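Local coordinates for caspase Nc subunit 1 (PDB 2FP3), which acts as an initiator caspase, a cysteine protease in the cascade of caspases that carries out apoptosis in Drosophila, at residues Y298-L301 against G302-K305; P170-N174 against K175-L179; E273-L276 against K277-E281; D156-K159 against I160-F164; H91-E95 against L96-I100. The protein carries 2 engineered substitutions. One frame throughout, in Å; residues are numbered along the deposited sequence.

Contact 1 of 5, residues Y298-L301 against G302-K305; sequences YDNL and GFNK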
# COMPACT_ATOMS: atom_id res chain seq x y z
N TYR A 298 7.87 -7.69 -3.95
CA TYR A 298 6.68 -7.22 -4.64
C TYR A 298 6.55 -7.86 -6.02
O TYR A 298 7.55 -8.27 -6.60
CB TYR A 298 6.69 -5.70 -4.80
CG TYR A 298 7.79 -5.16 -5.71
CD1 TYR A 298 9.05 -4.85 -5.21
CD2 TYR A 298 7.54 -4.93 -7.07
CE1 TYR A 298 10.04 -4.30 -6.03
CE2 TYR A 298 8.52 -4.40 -7.90
CZ TYR A 298 9.77 -4.08 -7.38
OH TYR A 298 10.72 -3.52 -8.20
N ASP A 299 5.32 -7.94 -6.52
CA ASP A 299 5.09 -8.50 -7.85
C ASP A 299 4.71 -7.40 -8.82
O ASP A 299 3.84 -6.57 -8.54
CB ASP A 299 3.95 -9.52 -7.85
CG ASP A 299 4.08 -10.55 -6.77
OD1 ASP A 299 5.21 -10.98 -6.47
OD2 ASP A 299 3.03 -10.95 -6.24
N ASN A 300 5.36 -7.40 -9.98
CA ASN A 300 5.09 -6.42 -11.01
C ASN A 300 4.12 -7.08 -12.00
O ASN A 300 4.52 -7.96 -12.76
CB ASN A 300 6.38 -6.02 -11.72
CG ASN A 300 6.19 -4.83 -12.63
OD1 ASN A 300 5.21 -4.76 -13.36
ND2 ASN A 300 7.14 -3.89 -12.59
N LEU A 301 2.86 -6.67 -11.96
CA LEU A 301 1.85 -7.23 -12.86
C LEU A 301 1.58 -6.23 -13.97
O LEU A 301 0.65 -5.43 -13.91
CB LEU A 301 0.56 -7.52 -12.10
CG LEU A 301 0.68 -8.31 -10.80
CD1 LEU A 301 -0.71 -8.54 -10.20
CD2 LEU A 301 1.35 -9.64 -11.06
N GLY A 302 2.41 -6.27 -15.01
CA GLY A 302 2.24 -5.33 -16.09
C GLY A 302 2.36 -3.88 -15.63
O GLY A 302 1.80 -3.00 -16.27
N PHE A 303 3.05 -3.63 -14.52
CA PHE A 303 3.26 -2.26 -14.04
C PHE A 303 4.48 -1.82 -14.85
O PHE A 303 5.61 -1.80 -14.36
CB PHE A 303 3.58 -2.29 -12.54
CG PHE A 303 3.63 -0.92 -11.87
CD1 PHE A 303 4.83 -0.22 -11.79
CD2 PHE A 303 2.49 -0.38 -11.27
CE1 PHE A 303 4.90 1.01 -11.10
CE2 PHE A 303 2.55 0.84 -10.58
CZ PHE A 303 3.75 1.53 -10.49
N ASN A 304 4.25 -1.45 -16.10
CA ASN A 304 5.34 -1.14 -17.00
C ASN A 304 5.85 0.28 -17.20
O ASN A 304 6.69 0.52 -18.07
CB ASN A 304 5.04 -1.80 -18.35
CG ASN A 304 4.77 -3.30 -18.20
OD1 ASN A 304 5.41 -3.98 -17.39
ND2 ASN A 304 3.82 -3.81 -18.97
N LYS A 305 5.39 1.22 -16.39
CA LYS A 305 5.85 2.60 -16.49
C LYS A 305 6.40 3.02 -15.13
O LYS A 305 6.10 2.39 -14.12
CB LYS A 305 4.70 3.54 -16.86
CG LYS A 305 4.09 3.29 -18.23
CD LYS A 305 2.90 4.21 -18.44
CE LYS A 305 2.24 4.02 -19.78
NZ LYS A 305 1.14 5.02 -19.95
O HOH W 1 5.84 -5.96 -15.98
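N300 and L301 end strand 297-301, and the chain then swings through G302 at positive phi (60°) into an inverse gamma turn centred on F303. The strand belongs to the caspase-fold sheet and runs antiparallel to strand 233-237. The turn's own backbone bond, from N304 N to G302 O, is weak. The N300 side chain adds two bonds across the exit. Its CG stands anti to the backbone N (chi1 -170°), which places the amide beside the backbone of F303. Both ends of the amide then serve that one residue. OD1 accepts F303 N at 2.7 Å, through a clearly bent bond. ND2 donates to F303 O at 3.1 Å, and that oxygen lies close to the amide plane. Together the two bonds fix the rotation of the amide. N300 OD1 also comes within 3.1 Å of F303 CB. The F303 ring leads away, its plane 74° from that of the amide, and meets the ring of Y53. N300 ND2 has a weak further bond to E273 OE1 on helix 272-284. A water donates to N300 OD1 at 2.9 Å and also to N304 OD1, joining the two asparagines.

Contact 2 of 5, residues P170-N174 against K175-L179; sequences PYLVN and KPKVL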
# COMPACT_ATOMS: atom_id res chain seq x y z
N PRO A 170 -13.37 -0.22 -13.43
CA PRO A 170 -13.33 0.58 -14.66
C PRO A 170 -12.49 1.84 -14.45
O PRO A 170 -11.71 2.23 -15.33
CB PRO A 170 -14.79 0.93 -14.90
CG PRO A 170 -15.55 -0.16 -14.21
CD PRO A 170 -14.76 -0.40 -12.97
N TYR A 171 -12.66 2.46 -13.29
CA TYR A 171 -11.95 3.70 -12.96
C TYR A 171 -10.44 3.59 -12.79
O TYR A 171 -9.76 4.61 -12.73
CB TYR A 171 -12.54 4.32 -11.69
CG TYR A 171 -14.02 4.69 -11.79
CD1 TYR A 171 -14.75 5.06 -10.67
CD2 TYR A 171 -14.67 4.69 -13.03
CE1 TYR A 171 -16.09 5.42 -10.76
CE2 TYR A 171 -16.01 5.05 -13.13
CZ TYR A 171 -16.71 5.42 -12.00
OH TYR A 171 -18.03 5.81 -12.13
N LEU A 172 -9.90 2.36 -12.71
CA LEU A 172 -8.46 2.20 -12.53
C LEU A 172 -7.72 1.61 -13.73
O LEU A 172 -6.51 1.37 -13.68
CB LEU A 172 -8.19 1.36 -11.28
CG LEU A 172 -8.60 2.04 -9.96
CD1 LEU A 172 -8.37 1.09 -8.80
CD2 LEU A 172 -7.79 3.31 -9.76
N VAL A 173 -8.45 1.38 -14.82
CA VAL A 173 -7.86 0.85 -16.04
C VAL A 173 -6.75 1.82 -16.50
O VAL A 173 -6.98 3.02 -16.62
CB VAL A 173 -8.93 0.71 -17.14
CG1 VAL A 173 -8.29 0.30 -18.45
CG2 VAL A 173 -9.98 -0.32 -16.70
N ASN A 174 -5.56 1.28 -16.73
CA ASN A 174 -4.41 2.07 -17.15
C ASN A 174 -3.94 3.09 -16.12
O ASN A 174 -3.29 4.07 -16.45
CB ASN A 174 -4.70 2.80 -18.46
CG ASN A 174 -4.86 1.84 -19.62
OD1 ASN A 174 -5.92 1.80 -20.25
ND2 ASN A 174 -3.82 1.07 -19.90
N LYS A 175 -4.30 2.86 -14.86
CA LYS A 175 -3.87 3.75 -13.79
C LYS A 175 -2.97 2.96 -12.85
O LYS A 175 -3.13 1.76 -12.68
CB LYS A 175 -5.06 4.29 -13.00
CG LYS A 175 -5.85 5.38 -13.70
CD LYS A 175 -6.93 5.93 -12.77
CE LYS A 175 -7.85 6.92 -13.48
NZ LYS A 175 -8.86 7.46 -12.54
N PRO A 176 -2.01 3.63 -12.23
CA PRO A 176 -1.09 2.96 -11.29
C PRO A 176 -1.83 2.44 -10.07
O PRO A 176 -2.50 3.21 -9.37
CB PRO A 176 -0.11 4.07 -10.90
CG PRO A 176 -0.31 5.16 -11.93
CD PRO A 176 -1.74 5.07 -12.33
N LYS A 177 -1.72 1.14 -9.80
CA LYS A 177 -2.37 0.53 -8.63
C LYS A 177 -1.34 -0.16 -7.73
O LYS A 177 -0.63 -1.08 -8.17
CB LYS A 177 -3.45 -0.47 -9.06
CG LYS A 177 -4.59 0.15 -9.87
CD LYS A 177 -5.63 -0.88 -10.27
CE LYS A 177 -5.12 -1.77 -11.37
NZ LYS A 177 -4.94 -0.97 -12.61
N VAL A 178 -1.25 0.29 -6.48
CA VAL A 178 -0.29 -0.27 -5.53
C VAL A 178 -1.04 -0.91 -4.38
O VAL A 178 -1.64 -0.22 -3.57
CB VAL A 178 0.64 0.84 -4.97
CG1 VAL A 178 1.75 0.22 -4.10
CG2 VAL A 178 1.26 1.64 -6.12
N LEU A 179 -1.02 -2.24 -4.33
CA LEU A 179 -1.71 -2.99 -3.29
C LEU A 179 -0.66 -3.49 -2.29
O LEU A 179 0.21 -4.27 -2.65
CB LEU A 179 -2.47 -4.17 -3.91
CG LEU A 179 -3.33 -3.83 -5.14
CD1 LEU A 179 -3.94 -5.11 -5.70
CD2 LEU A 179 -4.42 -2.84 -4.77
O HOH W 2 -4.77 -0.76 -15.70
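The flat peptide carbonyl of L172 is met on both faces. K175 N comes to L172 O from one face and K177 NZ from the other, at 2.9 Å and 3.0 Å. Each donor stands nearly 50° out of the carbonyl plane. The first bond closes a type II beta turn from L172 to K175, with N174 at positive phi in its third position. This turn leads from the 3-10 segment 170-172 into strand 177-181 of the caspase sheet. K177 reaches back because its chain bends twice near the end (chi3 -74°, chi4 -66°). On the way its CD packs 3.5 Å from L172 CB and also touches CD1. L172 is buried, touching V124 of helix 122-126, F130 and F164. K175 behaves differently. Its chain is extended and crosses the L172 side chain at about a right angle, with CD 4.1 Å from L172 CD2. The bond from K175 NZ to Y171 O is weak, and the firmer partners of this ammonium are T127 O and Q125 O. K177 NZ also binds A231 O, and more weakly K175 O and a water. Both ammonium groups are thus held mainly by backbone carbonyls. Several such dipoles probably make up for the lack of a carboxylate among these partners, and keep the buried K177 charged.

Contact 3 of 5, residues E273-L276 against K277-E281; sequences EDIL and KKTSE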
# COMPACT_ATOMS: atom_id res chain seq x y z
N GLU A 273 9.27 1.75 -7.72
CA GLU A 273 10.01 0.50 -7.71
C GLU A 273 11.41 0.62 -7.12
O GLU A 273 11.89 -0.33 -6.49
CB GLU A 273 10.06 -0.12 -9.10
CG GLU A 273 8.75 -0.77 -9.47
CD GLU A 273 8.84 -1.65 -10.70
OE1 GLU A 273 9.41 -2.75 -10.61
OE2 GLU A 273 8.33 -1.23 -11.76
N ASP A 274 12.04 1.77 -7.30
CA ASP A 274 13.37 1.99 -6.72
C ASP A 274 13.20 2.10 -5.21
O ASP A 274 13.98 1.54 -4.43
CB ASP A 274 13.99 3.28 -7.26
CG ASP A 274 14.87 3.05 -8.46
OD1 ASP A 274 14.70 2.03 -9.16
OD2 ASP A 274 15.75 3.89 -8.72
N ILE A 275 12.16 2.81 -4.80
CA ILE A 275 11.87 3.00 -3.40
C ILE A 275 11.58 1.67 -2.71
O ILE A 275 12.03 1.44 -1.59
CB ILE A 275 10.69 3.98 -3.23
CG1 ILE A 275 11.20 5.41 -3.49
CG2 ILE A 275 10.08 3.85 -1.84
CD1 ILE A 275 10.11 6.48 -3.55
N LEU A 276 10.84 0.79 -3.38
CA LEU A 276 10.51 -0.53 -2.82
C LEU A 276 11.77 -1.37 -2.67
O LEU A 276 11.91 -2.09 -1.70
CB LEU A 276 9.49 -1.27 -3.71
CG LEU A 276 8.06 -0.72 -3.74
CD1 LEU A 276 7.21 -1.51 -4.71
CD2 LEU A 276 7.45 -0.77 -2.35
N LYS A 277 12.69 -1.29 -3.63
CA LYS A 277 13.93 -2.04 -3.51
C LYS A 277 14.72 -1.46 -2.34
O LYS A 277 15.29 -2.21 -1.55
CB LYS A 277 14.78 -1.95 -4.78
CG LYS A 277 14.24 -2.73 -5.97
CD LYS A 277 15.11 -2.41 -7.19
CE LYS A 277 14.40 -2.69 -8.50
NZ LYS A 277 13.21 -1.87 -8.71
N LYS A 278 14.73 -0.14 -2.21
CA LYS A 278 15.42 0.53 -1.11
C LYS A 278 14.78 0.10 0.20
O LYS A 278 15.46 -0.17 1.18
CB LYS A 278 15.32 2.05 -1.22
CG LYS A 278 16.66 2.79 -1.18
CD LYS A 278 17.41 2.57 0.12
CE LYS A 278 18.80 3.20 0.05
NZ LYS A 278 19.67 2.79 1.19
N THR A 279 13.46 0.05 0.22
CA THR A 279 12.75 -0.36 1.43
C THR A 279 13.16 -1.79 1.79
O THR A 279 13.53 -2.07 2.93
CB THR A 279 11.23 -0.29 1.21
OG1 THR A 279 10.87 1.04 0.85
CG2 THR A 279 10.48 -0.67 2.48
N SER A 280 13.10 -2.69 0.80
CA SER A 280 13.45 -4.09 1.01
C SER A 280 14.90 -4.30 1.43
O SER A 280 15.21 -5.22 2.17
CB SER A 280 13.19 -4.89 -0.26
OG SER A 280 13.78 -6.18 -0.19
N GLU A 281 15.79 -3.45 0.93
CA GLU A 281 17.19 -3.57 1.26
C GLU A 281 17.39 -3.08 2.69
O GLU A 281 18.12 -3.68 3.48
CB GLU A 281 18.02 -2.70 0.32
CG GLU A 281 19.50 -2.77 0.59
CD GLU A 281 20.18 -1.46 0.32
OE1 GLU A 281 19.94 -0.49 1.08
OE2 GLU A 281 20.95 -1.39 -0.66
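I275 O is gripped twice by T279. T279 N reaches it at 2.7 Å as the normal helical bond, and T279 OG1 donates to it at 2.7 Å as well. The hydroxyl comes from above the carbonyl plane, while the amide is tilted from that plane by only 21°. With chi1 at -58°, OG1 lies beside its own backbone N and faces the preceding turn. The pair sits in helix 272-284, one of the helices that flank the caspase sheet. Backbone bonds from K278 N to D274 O and from S280 N to L276 O continue the same i to i+4 pattern. E273 O also has two donors from a single residue. K277 N binds it at 3.1 Å, and K277 NZ curls back, bent at chi4, to make a weak bond at 3.0 Å. The stronger partner of K277 NZ is Y298 OH on strand 297-301, which also bonds to E273 OE1. K277 NZ stays 4.3 Å from E273 OE1, beyond a salt bridge; the hydroxyl bonded to both links the two groups. D274 OD1 is similarly distant and may add to the negative potential around this lysine. I275 and L276 make the apolar part of the inner side. L276 packs on L234 and C236, and I275 on V262 and M263 of helix 251-266. One turn on from L276, S280 OG binds G296 O. On the outer side K278 NZ forms a salt bridge with E281 OE1 at 3.3 Å, meeting the carboxylate on its syn side.

Contact 4 of 5, residues D156-K159 against I160-F164; sequences DMQK and IKDHF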
# COMPACT_ATOMS: atom_id res chain seq x y z
N ASP A 156 -9.29 -15.55 0.56
CA ASP A 156 -8.15 -15.79 -0.32
C ASP A 156 -7.68 -14.42 -0.78
O ASP A 156 -8.46 -13.65 -1.33
CB ASP A 156 -8.56 -16.61 -1.55
CG ASP A 156 -8.53 -18.10 -1.31
OD1 ASP A 156 -8.73 -18.86 -2.28
OD2 ASP A 156 -8.30 -18.52 -0.15
N MET A 157 -6.41 -14.12 -0.57
CA MET A 157 -5.90 -12.83 -1.01
C MET A 157 -6.17 -12.68 -2.50
O MET A 157 -6.28 -11.57 -3.02
CB MET A 157 -4.41 -12.71 -0.72
CG MET A 157 -3.92 -11.30 -0.89
SD MET A 157 -2.47 -10.99 0.09
CE MET A 157 -1.18 -11.54 -1.05
N GLN A 158 -6.28 -13.81 -3.18
CA GLN A 158 -6.57 -13.80 -4.60
C GLN A 158 -7.88 -13.03 -4.79
O GLN A 158 -8.00 -12.21 -5.70
CB GLN A 158 -6.73 -15.23 -5.12
CG GLN A 158 -5.69 -15.66 -6.12
CD GLN A 158 -5.73 -14.86 -7.41
OE1 GLN A 158 -5.32 -13.70 -7.44
NE2 GLN A 158 -6.25 -15.47 -8.47
N LYS A 159 -8.86 -13.31 -3.94
CA LYS A 159 -10.15 -12.64 -4.01
C LYS A 159 -9.91 -11.14 -4.03
O LYS A 159 -10.33 -10.45 -4.95
CB LYS A 159 -11.01 -13.01 -2.78
CG LYS A 159 -12.43 -12.45 -2.79
CD LYS A 159 -13.41 -13.33 -3.57
CE LYS A 159 -13.10 -13.40 -5.06
NZ LYS A 159 -14.07 -14.26 -5.80
N ILE A 160 -9.20 -10.66 -3.02
CA ILE A 160 -8.87 -9.25 -2.90
C ILE A 160 -8.22 -8.70 -4.18
O ILE A 160 -8.66 -7.69 -4.71
CB ILE A 160 -7.94 -9.02 -1.71
CG1 ILE A 160 -8.60 -9.56 -0.44
CG2 ILE A 160 -7.65 -7.53 -1.55
CD1 ILE A 160 -7.77 -9.38 0.82
N LYS A 161 -7.18 -9.36 -4.68
CA LYS A 161 -6.52 -8.88 -5.89
C LYS A 161 -7.50 -8.79 -7.06
O LYS A 161 -7.55 -7.78 -7.76
CB LYS A 161 -5.37 -9.81 -6.29
CG LYS A 161 -4.26 -9.92 -5.28
CD LYS A 161 -3.20 -10.91 -5.71
CE LYS A 161 -2.18 -11.12 -4.61
NZ LYS A 161 -1.04 -11.97 -5.03
N ASP A 162 -8.26 -9.86 -7.25
CA ASP A 162 -9.23 -9.95 -8.33
C ASP A 162 -10.19 -8.78 -8.39
O ASP A 162 -10.72 -8.45 -9.45
CB ASP A 162 -10.00 -11.27 -8.22
CG ASP A 162 -9.17 -12.46 -8.66
OD1 ASP A 162 -7.98 -12.53 -8.30
OD2 ASP A 162 -9.72 -13.34 -9.36
N HIS A 163 -10.42 -8.15 -7.25
CA HIS A 163 -11.32 -7.02 -7.23
C HIS A 163 -10.84 -5.92 -8.18
O HIS A 163 -11.62 -5.12 -8.67
CB HIS A 163 -11.45 -6.45 -5.82
CG HIS A 163 -12.34 -5.25 -5.75
ND1 HIS A 163 -11.86 -3.96 -5.84
CD2 HIS A 163 -13.69 -5.15 -5.68
CE1 HIS A 163 -12.87 -3.12 -5.83
NE2 HIS A 163 -13.99 -3.81 -5.74
N PHE A 164 -9.53 -5.91 -8.46
CA PHE A 164 -8.96 -4.89 -9.31
C PHE A 164 -8.88 -5.22 -10.79
O PHE A 164 -8.17 -4.55 -11.54
CB PHE A 164 -7.59 -4.49 -8.77
CG PHE A 164 -7.65 -3.88 -7.40
CD1 PHE A 164 -7.80 -2.50 -7.25
CD2 PHE A 164 -7.63 -4.69 -6.26
CE1 PHE A 164 -7.93 -1.94 -5.97
CE2 PHE A 164 -7.75 -4.13 -4.98
CZ PHE A 164 -7.91 -2.76 -4.84
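M157 and K161 lie one turn apart on helix 157-162, their side chains slanted across each other. K161 is extended beyond CG, and its CE rests 3.7 Å from M157 CE. M157 gets there with CG anti to the backbone N (chi1 -168°) and a bend at chi3 that carries the methyl toward the lysine. K161 NZ goes on to bind Y237 OH, and M157 packs on Y237 and F181. This short helix therefore lies against the sheet close to the active site. The M157 side chain is about 5 Å from that of A184, inferred to be the catalytic position and changed in this structure. Q158 crosses K161 at about a right angle, with OE1 3.9 Å from K161 CD. Its amide stands 73° from the plane of the D162 carboxylate, and Q158 OE1 faces D162 OD1 at 3.0 Å without a hydrogen bond, both being acceptors. The backbone holds these pairs in step. K161 N meets M157 O at 2.9 Å, and D162 N meets Q158 O at 2.8 Å, both bonds nearly straight. K159 NZ is 5.7 Å from D162 OD2, too far for a salt bridge. The nearby Q158 OE1 may disfavour charge on D162.

Contact 5 of 5, residues H91-E95 against L96-I100; sequences HLFQE and LNFTI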
# COMPACT_ATOMS: atom_id res chain seq x y z
N HIS A 91 0.21 10.49 7.58
CA HIS A 91 1.10 11.64 7.45
C HIS A 91 1.77 11.67 6.07
O HIS A 91 1.71 12.67 5.35
CB HIS A 91 2.18 11.60 8.53
CG HIS A 91 3.31 12.55 8.26
ND1 HIS A 91 3.16 13.91 8.28
CD2 HIS A 91 4.60 12.32 7.90
CE1 HIS A 91 4.30 14.49 7.93
NE2 HIS A 91 5.18 13.54 7.69
N LEU A 92 2.42 10.56 5.70
CA LEU A 92 3.11 10.46 4.42
C LEU A 92 2.23 10.76 3.21
O LEU A 92 2.65 11.48 2.29
CB LEU A 92 3.70 9.06 4.25
CG LEU A 92 4.21 8.74 2.84
CD1 LEU A 92 5.39 9.63 2.51
CD2 LEU A 92 4.62 7.27 2.76
N PHE A 93 1.02 10.20 3.20
CA PHE A 93 0.15 10.43 2.05
C PHE A 93 -0.52 11.79 2.03
O PHE A 93 -0.96 12.25 0.97
CB PHE A 93 -0.84 9.27 1.89
CG PHE A 93 -0.19 8.02 1.35
CD1 PHE A 93 0.33 7.06 2.20
CD2 PHE A 93 0.03 7.88 -0.02
CE1 PHE A 93 1.07 5.98 1.71
CE2 PHE A 93 0.77 6.81 -0.53
CZ PHE A 93 1.29 5.86 0.35
N GLN A 94 -0.58 12.45 3.18
CA GLN A 94 -1.14 13.81 3.21
C GLN A 94 -0.13 14.71 2.50
O GLN A 94 -0.51 15.61 1.76
CB GLN A 94 -1.33 14.31 4.63
CG GLN A 94 -2.57 13.76 5.31
CD GLN A 94 -2.88 14.47 6.60
OE1 GLN A 94 -2.00 14.65 7.45
NE2 GLN A 94 -4.13 14.89 6.76
N GLU A 95 1.15 14.43 2.71
CA GLU A 95 2.21 15.20 2.09
C GLU A 95 2.31 14.85 0.60
O GLU A 95 2.88 15.61 -0.19
CB GLU A 95 3.54 14.93 2.80
CG GLU A 95 3.46 15.17 4.29
CD GLU A 95 3.24 16.64 4.65
OE1 GLU A 95 2.69 16.91 5.74
OE2 GLU A 95 3.63 17.52 3.85
N LEU A 96 1.78 13.69 0.21
CA LEU A 96 1.81 13.34 -1.20
C LEU A 96 0.52 13.87 -1.82
O LEU A 96 0.24 13.68 -3.00
CB LEU A 96 1.90 11.82 -1.40
CG LEU A 96 3.15 11.13 -0.86
CD1 LEU A 96 3.16 9.67 -1.30
CD2 LEU A 96 4.39 11.83 -1.37
N ASN A 97 -0.27 14.54 -0.99
CA ASN A 97 -1.53 15.13 -1.42
C ASN A 97 -2.58 14.13 -1.89
O ASN A 97 -3.29 14.40 -2.85
CB ASN A 97 -1.27 16.15 -2.52
CG ASN A 97 -0.25 17.19 -2.12
OD1 ASN A 97 0.92 17.13 -2.52
ND2 ASN A 97 -0.68 18.15 -1.31
N PHE A 98 -2.66 12.98 -1.22
CA PHE A 98 -3.64 11.95 -1.57
C PHE A 98 -4.91 12.18 -0.77
O PHE A 98 -4.89 12.80 0.29
CB PHE A 98 -3.14 10.55 -1.19
CG PHE A 98 -2.38 9.85 -2.28
CD1 PHE A 98 -2.63 8.51 -2.55
CD2 PHE A 98 -1.42 10.52 -3.03
CE1 PHE A 98 -1.92 7.84 -3.55
CE2 PHE A 98 -0.71 9.86 -4.04
CZ PHE A 98 -0.96 8.50 -4.30
N THR A 99 -6.01 11.67 -1.30
CA THR A 99 -7.28 11.73 -0.61
C THR A 99 -7.23 10.39 0.15
O THR A 99 -7.03 9.34 -0.46
CB THR A 99 -8.44 11.77 -1.61
OG1 THR A 99 -8.56 13.11 -2.10
CG2 THR A 99 -9.75 11.32 -0.97
N ILE A 100 -7.39 10.45 1.47
CA ILE A 100 -7.28 9.26 2.31
C ILE A 100 -8.55 8.71 2.97
O ILE A 100 -9.30 9.45 3.60
CB ILE A 100 -6.25 9.53 3.41
CG1 ILE A 100 -4.99 10.15 2.79
CG2 ILE A 100 -5.92 8.24 4.16
CD1 ILE A 100 -3.97 10.63 3.80
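F93 and F98 form the apolar centre, an edge-to-face pair that lies where helix 82-95 turns into strand 98-103. The edge of F93 comes over one face of F98, with ring centroids 5.2 Å apart and planes at 60°. The helix ends in a Schellman motif at N97, whose positive phi (64°) reverses the chain. This is the second joint of the beta-alpha-beta unit made by strand 62-68, helix 82-95 and strand 98-103. L96 CD1 packs on the F93 ring, 3.8 Å from CE2. On the strand side I100 CD1 reaches F93 CB and also Q94 CG, at 3.9 Å and 3.7 Å. F93, F98 and I100 all rest on L64 of strand 62-68, while L92 and L96 touch M263 of helix 251-266. Further out Q94 crosses I100 at about a right angle and runs on, extended, until NE2 donates to G29 O. H91 likewise holds the N-terminal part of the chain, through V31 O and P34 O. The backbone closes the turn. F98 N bonds to F93 O at 2.9 Å in a nearly straight line, the six-to-one bond of the Schellman motif, and the two phenylalanine side chains lie side by side. L96 N is shared weakly between L92 O and F93 O. The other Schellman bond, from N97 N to Q94 O at 3.0 Å, comes from well above the carbonyl plane, 72° out of it.

Overall arrangement
All five contacts lie in one caspase domain. Contacts 1, 2 and 5 reach its central sheet. Contacts 1 and 3 are probably tied through hydrogen bonds of the Y298 hydroxyl, with Y298 CG 3.8 Å from L276 CD1. Contact 1 meets contact 2 where F303 CE2 packs 4.2 Å from P176 CB. Contact 2 meets contact 4 through F164, whose CZ is 3.5 Å from L179 CD2. Contacts 3, 1, 2 and 4 touch in series, and contact 4 lies nearest the active site, its M157 side chain about 11 Å from that of H137, assigned there by similarity. Contact 5 touches none of the others; its centre is about 25 Å from that of contact 4.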